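Local coordinates for uncharacterized protein (Bacteroides ovatus, PDB 4FXT) that is of unknown function but joins a transthyretin-like N-terminal domain to an E-set-like C-terminal domain within one all-beta chain, at residues V21-L32 against I43-Y53; N126-L134 against K145-V155. All blocks are in the same frame, centred on the assembly; numbering follows the deposited sequence.

Contact 1. Residues V21-L32 against I43-Y53; sequences VGVRSGSSEFAL and IPVYIAQDGSY
Ile47 drops its CD1 onto the ring of Phe30, and this is part of the buried, closely packed side of the contact. The methyl sits 3.8 Å from the centroid of the Phe30 ring and only 11° off its normal, a CH-pi contact over the middle of one face. With CG1 anti to its own carbonyl carbon (chi1 -45°) and an extended chain beyond, the Ile47 side chain passes alongside the backbone of Ser28 and Glu29 and crosses that of Phe30 at about a right angle. On the same side of the sheet Leu32 CD2 meets Val45 CG2 at 3.6 Å, while Leu64, Ala14 and Leu10 add apolar atoms from strands 60-68 and 7-16.

Strands 28-33 and 43-46 form an antiparallel hairpin at the border of a four-stranded sheet, as suits the transthyretin-like domain, with 43-46 outermost. Leu32 and Ile43 are a hydrogen-bonded pair, Leu32 N to Ile43 O 2.8 Å and Ile43 N to Leu32 O 2.7 Å. Ile47 N gives to Ser28 O (3.2 Å), and farther along Val23 N gives to Gln49 O, within the type I turn from Ala48 to Gly51.

The other side is looser. Glu29 and the exposed Tyr46 lie alongside one another, pointing the same way, with OE2 of Glu29 3.4 Å from CE1 of Tyr46 at the ring edge and the two planes 76° apart; the carboxylate grazes the ring without stacking on it. Near the Gly26 loop a water joins the two segments, accepting from Gly26 N at 2.9 Å and donating to Ile47 O at 2.7 Å.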
# COMPACT_ATOMS: atom_id res chain seq x y z
N VAL A 21 -2.96 4.66 -1.40
CA VAL A 21 -2.10 4.10 -0.35
C VAL A 21 -1.67 2.69 -0.75
O VAL A 21 -2.49 1.78 -0.83
CB VAL A 21 -2.79 4.10 1.03
CG1 VAL A 21 -1.89 3.48 2.08
CG2 VAL A 21 -3.16 5.51 1.45
N GLY A 22 -0.36 2.53 -0.95
CA GLY A 22 0.23 1.26 -1.33
C GLY A 22 0.12 0.22 -0.24
O GLY A 22 0.30 0.53 0.95
N VAL A 23 -0.22 -1.01 -0.62
CA VAL A 23 -0.32 -2.02 0.40
C VAL A 23 0.17 -3.36 -0.19
O VAL A 23 0.51 -3.40 -1.37
CB VAL A 23 -1.77 -2.06 0.93
CG1 VAL A 23 -2.72 -2.73 -0.05
CG2 VAL A 23 -1.80 -2.76 2.26
N ARG A 24 0.28 -4.42 0.66
CA ARG A 24 0.71 -5.74 0.20
C ARG A 24 -0.51 -6.47 -0.47
O ARG A 24 -1.61 -6.48 0.09
CB ARG A 24 1.31 -6.56 1.34
CG ARG A 24 1.73 -7.95 0.92
CD ARG A 24 2.37 -8.77 2.01
NE ARG A 24 1.43 -9.08 3.08
CZ ARG A 24 0.66 -10.17 3.12
NH1 ARG A 24 0.71 -11.06 2.14
NH2 ARG A 24 -0.17 -10.35 4.13
N SER A 25 -0.28 -7.05 -1.67
CA SER A 25 -1.32 -7.78 -2.38
C SER A 25 -1.76 -8.93 -1.51
O SER A 25 -0.92 -9.62 -0.94
CB SER A 25 -0.83 -8.25 -3.76
OG SER A 25 -1.87 -8.85 -4.52
N GLY A 26 -3.08 -9.07 -1.37
CA GLY A 26 -3.76 -10.07 -0.57
C GLY A 26 -3.68 -9.88 0.93
O GLY A 26 -3.67 -10.87 1.66
N SER A 27 -3.62 -8.62 1.41
CA SER A 27 -3.46 -8.42 2.85
C SER A 27 -4.55 -7.53 3.49
O SER A 27 -4.91 -7.71 4.66
CB SER A 27 -2.12 -7.75 3.13
OG SER A 27 -2.09 -6.44 2.62
N SER A 28 -5.01 -6.54 2.70
CA SER A 28 -5.94 -5.53 3.19
C SER A 28 -7.28 -5.60 2.50
O SER A 28 -7.39 -5.97 1.32
CB SER A 28 -5.32 -4.15 2.98
OG SER A 28 -4.07 -4.15 3.64
N GLU A 29 -8.31 -5.24 3.28
CA GLU A 29 -9.72 -5.27 2.90
C GLU A 29 -10.54 -4.16 3.50
O GLU A 29 -10.09 -3.44 4.40
CB GLU A 29 -10.34 -6.60 3.38
CG GLU A 29 -9.73 -7.87 2.82
CD GLU A 29 -10.13 -9.17 3.50
OE1 GLU A 29 -11.17 -9.22 4.21
OE2 GLU A 29 -9.38 -10.15 3.31
N PHE A 30 -11.78 -4.07 3.01
CA PHE A 30 -12.91 -3.29 3.52
C PHE A 30 -14.09 -4.26 3.63
O PHE A 30 -14.10 -5.29 2.95
CB PHE A 30 -13.26 -2.03 2.70
CG PHE A 30 -12.18 -1.00 2.49
CD1 PHE A 30 -11.54 -0.42 3.58
CD2 PHE A 30 -11.94 -0.47 1.24
CE1 PHE A 30 -10.55 0.57 3.38
CE2 PHE A 30 -10.99 0.53 1.04
CZ PHE A 30 -10.28 1.03 2.11
N ALA A 31 -15.05 -3.98 4.50
CA ALA A 31 -16.23 -4.81 4.61
C ALA A 31 -17.44 -3.99 4.25
O ALA A 31 -17.56 -2.83 4.68
CB ALA A 31 -16.37 -5.40 6.01
N LEU A 32 -18.30 -4.58 3.43
CA LEU A 32 -19.47 -3.92 2.90
C LEU A 32 -20.75 -4.56 3.50
O LEU A 32 -20.91 -5.78 3.52
CB LEU A 32 -19.38 -4.06 1.37
CG LEU A 32 -19.78 -2.87 0.53
CD1 LEU A 32 -19.31 -1.56 1.11
CD2 LEU A 32 -19.26 -3.04 -0.88
N ILE A 43 -19.98 -8.28 2.97
CA ILE A 43 -19.35 -8.50 1.66
C ILE A 43 -17.88 -8.07 1.73
O ILE A 43 -17.62 -6.90 2.03
CB ILE A 43 -20.10 -7.76 0.52
CG1 ILE A 43 -21.57 -8.16 0.47
CG2 ILE A 43 -19.40 -7.97 -0.83
CD1 ILE A 43 -22.44 -7.39 -0.52
N PRO A 44 -16.91 -8.95 1.44
CA PRO A 44 -15.50 -8.50 1.46
C PRO A 44 -15.15 -7.66 0.22
O PRO A 44 -15.74 -7.84 -0.84
CB PRO A 44 -14.70 -9.81 1.48
CG PRO A 44 -15.62 -10.82 0.79
CD PRO A 44 -17.04 -10.37 1.03
N VAL A 45 -14.19 -6.74 0.35
CA VAL A 45 -13.75 -5.81 -0.69
C VAL A 45 -12.21 -5.80 -0.67
O VAL A 45 -11.56 -5.01 0.03
CB VAL A 45 -14.37 -4.39 -0.55
CG1 VAL A 45 -13.87 -3.47 -1.65
CG2 VAL A 45 -15.90 -4.43 -0.57
N TYR A 46 -11.65 -6.71 -1.47
CA TYR A 46 -10.25 -7.00 -1.54
C TYR A 46 -9.49 -5.90 -2.32
O TYR A 46 -9.77 -5.58 -3.48
CB TYR A 46 -10.05 -8.37 -2.18
CG TYR A 46 -10.81 -9.47 -1.46
CD1 TYR A 46 -10.37 -9.96 -0.23
CD2 TYR A 46 -11.93 -10.07 -2.04
CE1 TYR A 46 -11.02 -11.02 0.41
CE2 TYR A 46 -12.61 -11.12 -1.39
CZ TYR A 46 -12.14 -11.59 -0.17
OH TYR A 46 -12.78 -12.60 0.50
N ILE A 47 -8.53 -5.29 -1.62
CA ILE A 47 -7.72 -4.17 -2.10
C ILE A 47 -6.45 -4.71 -2.72
O ILE A 47 -5.71 -5.48 -2.07
CB ILE A 47 -7.41 -3.20 -0.92
CG1 ILE A 47 -8.67 -2.91 -0.06
CG2 ILE A 47 -6.69 -1.91 -1.38
CD1 ILE A 47 -8.40 -2.25 1.24
N ALA A 48 -6.19 -4.27 -3.98
CA ALA A 48 -5.03 -4.57 -4.80
C ALA A 48 -3.80 -3.84 -4.23
O ALA A 48 -3.95 -2.93 -3.40
CB ALA A 48 -5.28 -4.17 -6.25
N GLN A 49 -2.57 -4.26 -4.65
CA GLN A 49 -1.31 -3.69 -4.11
C GLN A 49 -1.15 -2.17 -4.42
O GLN A 49 -0.35 -1.50 -3.74
CB GLN A 49 -0.10 -4.44 -4.65
CG GLN A 49 0.02 -4.39 -6.15
CD GLN A 49 1.38 -3.90 -6.54
OE1 GLN A 49 2.44 -4.24 -5.92
NE2 GLN A 49 1.37 -3.11 -7.62
N ASP A 50 -1.88 -1.62 -5.41
CA ASP A 50 -1.78 -0.20 -5.74
C ASP A 50 -2.81 0.62 -5.01
O ASP A 50 -3.04 1.79 -5.41
CB ASP A 50 -1.92 0.02 -7.26
CG ASP A 50 -3.19 -0.46 -7.93
OD1 ASP A 50 -4.09 -0.98 -7.22
OD2 ASP A 50 -3.26 -0.37 -9.18
N GLY A 51 -3.45 0.02 -4.00
CA GLY A 51 -4.50 0.64 -3.20
C GLY A 51 -5.89 0.67 -3.81
O GLY A 51 -6.86 1.10 -3.16
N SER A 52 -6.04 0.18 -5.05
CA SER A 52 -7.36 0.22 -5.69
C SER A 52 -8.20 -1.04 -5.32
O SER A 52 -7.64 -2.04 -4.89
CB SER A 52 -7.22 0.35 -7.20
OG SER A 52 -6.62 -0.82 -7.72
N TYR A 53 -9.53 -0.96 -5.51
CA TYR A 53 -10.43 -2.07 -5.30
C TYR A 53 -11.56 -2.05 -6.36
O TYR A 53 -11.85 -1.00 -6.96
CB TYR A 53 -11.01 -2.02 -3.89
CG TYR A 53 -12.05 -0.92 -3.71
CD1 TYR A 53 -13.40 -1.15 -4.00
CD2 TYR A 53 -11.68 0.36 -3.28
CE1 TYR A 53 -14.34 -0.15 -3.87
CE2 TYR A 53 -12.63 1.37 -3.15
CZ TYR A 53 -13.96 1.12 -3.45
OH TYR A 53 -14.91 2.09 -3.31
O HOH W 1 -5.61 -8.19 -2.40

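Contact 2. Residues N126-L134 against K145-V155; sequences NMENVGIYL and KEAELKLGNTV. With EDO (1,2-ethanediol), chain O.
Leu151 brings CD1 to within 3.5 Å of Ile132 CD1, and the same Leu151 methyl also touches Val130 CG1. Val130 CG2 in turn meets CG2 of Val155, their side chains crossing at about a right angle. Met127, a selenomethionine in this crystal, follows the backbone of Asn153 along its whole length: CB faces Asn153 O, CG rests 3.6 Å from Asn153 CA, SE passes the carbonyl carbon of Asn153, and CE ends between the carbonyl oxygens of Asn153 and Val155. A bend at chi3 (47°) turns the methyl in there.

These strands, 127-135 and 147-150, make an antiparallel hairpin at one border of a four-stranded sheet in the E-set-like domain, and the apolar side chains pack on strands 111-120 and 160-166. Near the turn the register slips by a classic beta bulge: Leu134 O accepts from both Glu146 N (2.7 Å) and Ala147 N (3.2 Å).

Beyond the regular pairing the amide of Asn129 takes over. Its OD1 accepts from Gly152 N at 3.3 Å, while ND2 bonds to Tyr191 OH. An alanine in place of Asn129 would remove both amide atoms, and Gly152 N and the Tyr191 hydroxyl would probably each be left without that partner. Asn153 ND2 reaches back to Met127 O (3.2 Å), tilted 25° from its carbonyl plane.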
# COMPACT_ATOMS: atom_id res chain seq x y z
N ASN A 126 4.31 4.07 16.55
CA ASN A 126 5.76 3.99 16.68
C ASN A 126 6.31 3.13 15.57
O ASN A 126 5.77 2.06 15.26
CB ASN A 126 6.14 3.46 18.05
CG ASN A 126 5.71 4.36 19.18
OD1 ASN A 126 5.00 3.93 20.08
ND2 ASN A 126 6.05 5.65 19.12
N MSE A 127 7.38 3.62 14.96
CA MSE A 127 8.04 3.01 13.79
C MSE A 127 8.80 1.76 14.22
O MSE A 127 9.55 1.81 15.21
CB MSE A 127 8.97 4.07 13.17
CG MSE A 127 9.91 3.57 12.12
SE MSE A 127 10.70 5.00 11.01
CE MSE A 127 11.32 6.40 12.36
N GLU A 128 8.58 0.63 13.48
CA GLU A 128 9.27 -0.66 13.76
C GLU A 128 10.41 -0.89 12.81
O GLU A 128 11.48 -1.35 13.24
CB GLU A 128 8.35 -1.88 13.72
CG GLU A 128 7.34 -2.00 14.86
CD GLU A 128 6.58 -3.32 14.87
OE1 GLU A 128 6.83 -4.15 13.96
OE2 GLU A 128 5.78 -3.55 15.81
N ASN A 129 10.18 -0.61 11.52
CA ASN A 129 11.18 -0.82 10.46
C ASN A 129 10.81 -0.09 9.20
O ASN A 129 9.63 0.17 8.93
CB ASN A 129 11.32 -2.34 10.13
CG ASN A 129 12.45 -2.69 9.21
OD1 ASN A 129 13.61 -2.32 9.45
ND2 ASN A 129 12.16 -3.47 8.18
N VAL A 130 11.85 0.20 8.41
CA VAL A 130 11.74 0.71 7.06
C VAL A 130 12.49 -0.28 6.19
O VAL A 130 13.61 -0.65 6.54
CB VAL A 130 12.20 2.16 6.90
CG1 VAL A 130 12.06 2.62 5.45
CG2 VAL A 130 11.40 3.07 7.83
N GLY A 131 11.88 -0.71 5.11
CA GLY A 131 12.49 -1.65 4.17
C GLY A 131 12.44 -1.25 2.72
O GLY A 131 11.49 -0.59 2.29
N ILE A 132 13.49 -1.60 1.96
CA ILE A 132 13.58 -1.47 0.51
C ILE A 132 13.50 -2.88 -0.04
O ILE A 132 14.22 -3.75 0.45
CB ILE A 132 14.80 -0.67 -0.04
CG1 ILE A 132 14.91 0.75 0.54
CG2 ILE A 132 14.82 -0.63 -1.57
CD1 ILE A 132 15.79 0.80 1.59
N TYR A 133 12.61 -3.12 -1.01
CA TYR A 133 12.41 -4.46 -1.57
C TYR A 133 12.61 -4.44 -3.08
O TYR A 133 12.25 -3.46 -3.74
CB TYR A 133 11.00 -4.94 -1.21
CG TYR A 133 10.74 -4.88 0.28
CD1 TYR A 133 11.25 -5.86 1.13
CD2 TYR A 133 10.00 -3.85 0.84
CE1 TYR A 133 11.07 -5.78 2.51
CE2 TYR A 133 9.79 -3.77 2.22
CZ TYR A 133 10.33 -4.74 3.05
OH TYR A 133 10.20 -4.67 4.42
N LEU A 134 13.25 -5.49 -3.61
CA LEU A 134 13.45 -5.74 -5.04
C LEU A 134 12.80 -7.06 -5.39
O LEU A 134 13.04 -8.03 -4.68
CB LEU A 134 14.93 -5.74 -5.49
CG LEU A 134 15.83 -4.50 -5.16
CD1 LEU A 134 17.24 -4.74 -5.59
CD2 LEU A 134 15.30 -3.21 -5.79
N LYS A 145 9.76 -11.17 -2.31
CA LYS A 145 10.94 -10.34 -2.59
C LYS A 145 12.10 -11.19 -3.02
O LYS A 145 12.20 -12.36 -2.61
CB LYS A 145 11.33 -9.52 -1.33
CG LYS A 145 11.47 -10.45 -0.13
CD LYS A 145 11.75 -9.84 1.17
CE LYS A 145 11.50 -10.86 2.29
NZ LYS A 145 12.36 -12.06 2.22
N GLU A 146 13.00 -10.60 -3.83
CA GLU A 146 14.22 -11.26 -4.29
C GLU A 146 15.40 -10.74 -3.45
O GLU A 146 16.42 -11.42 -3.30
CB GLU A 146 14.42 -11.04 -5.81
CG GLU A 146 15.11 -12.21 -6.48
CD GLU A 146 14.29 -13.48 -6.49
OE1 GLU A 146 13.04 -13.40 -6.49
OE2 GLU A 146 14.91 -14.56 -6.53
N ALA A 147 15.22 -9.55 -2.85
CA ALA A 147 16.16 -8.89 -1.97
C ALA A 147 15.45 -7.88 -1.07
O ALA A 147 14.46 -7.26 -1.49
CB ALA A 147 17.23 -8.19 -2.78
N GLU A 148 15.94 -7.72 0.17
CA GLU A 148 15.39 -6.71 1.09
C GLU A 148 16.52 -6.01 1.78
O GLU A 148 17.64 -6.51 1.85
CB GLU A 148 14.39 -7.26 2.13
CG GLU A 148 14.92 -8.13 3.26
CD GLU A 148 13.93 -8.48 4.35
OE1 GLU A 148 12.97 -7.70 4.59
OE2 GLU A 148 14.16 -9.49 5.05
N LEU A 149 16.22 -4.83 2.31
CA LEU A 149 17.13 -4.00 3.09
C LEU A 149 16.36 -3.44 4.26
O LEU A 149 15.37 -2.76 4.04
CB LEU A 149 17.73 -2.91 2.20
CG LEU A 149 18.82 -2.06 2.81
CD1 LEU A 149 20.01 -2.91 3.24
CD2 LEU A 149 19.28 -1.04 1.82
N LYS A 150 16.69 -3.84 5.49
CA LYS A 150 16.00 -3.36 6.69
C LYS A 150 16.84 -2.21 7.27
O LYS A 150 18.00 -2.41 7.62
CB LYS A 150 15.78 -4.50 7.69
CG LYS A 150 14.96 -5.68 7.12
CD LYS A 150 14.77 -6.89 8.07
CE LYS A 150 13.86 -6.69 9.25
NZ LYS A 150 13.69 -7.95 10.04
N LEU A 151 16.29 -0.99 7.28
CA LEU A 151 17.00 0.23 7.67
C LEU A 151 16.85 0.60 9.18
O LEU A 151 17.50 1.56 9.66
CB LEU A 151 16.45 1.40 6.83
CG LEU A 151 16.52 1.31 5.31
CD1 LEU A 151 15.90 2.49 4.68
CD2 LEU A 151 17.93 1.21 4.83
N GLY A 152 15.98 -0.12 9.90
CA GLY A 152 15.73 0.17 11.30
C GLY A 152 14.53 1.08 11.47
O GLY A 152 13.71 1.18 10.56
N ASN A 153 14.41 1.73 12.62
CA ASN A 153 13.24 2.50 12.93
C ASN A 153 13.54 3.91 13.39
O ASN A 153 12.79 4.44 14.21
CB ASN A 153 12.51 1.77 14.05
CG ASN A 153 13.22 1.66 15.39
OD1 ASN A 153 14.42 1.95 15.56
ND2 ASN A 153 12.47 1.26 16.41
N THR A 154 14.66 4.52 12.91
CA THR A 154 15.05 5.89 13.28
C THR A 154 15.27 6.72 12.00
O THR A 154 16.02 7.71 12.01
CB THR A 154 16.30 5.91 14.19
OG1 THR A 154 17.41 5.34 13.47
CG2 THR A 154 16.09 5.20 15.54
N VAL A 155 14.61 6.34 10.91
CA VAL A 155 14.69 7.09 9.65
C VAL A 155 14.03 8.47 9.89
O VAL A 155 12.95 8.53 10.46
CB VAL A 155 14.04 6.31 8.47
CG1 VAL A 155 14.09 7.12 7.18
CG2 VAL A 155 14.71 4.95 8.28
C1 EDO O . 8.46 -10.67 -6.15
O1 EDO O . 7.79 -10.66 -7.42
C2 EDO O . 9.50 -11.82 -5.98
O2 EDO O . 10.66 -11.65 -6.79

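Contacts 1 and 2 follow one another along the chain, in different domains, with centres 22 Å apart and nearest atoms about 9 Å apart. The two hairpins hold the same place in sheets of the same strand order, 2-1-3-4. They do not touch, but Arg180 of strand 176-185 links them: its side chain bonds to Val23 O of contact 1 and its backbone to Tyr133 of contact 2. No active site is known. The ethanediol, probably from the crystallisation liquor, bonds to Glu146 of contact 2 and to Leu139 O, and Leu139 also touches the Gln49 side chain of contact 1.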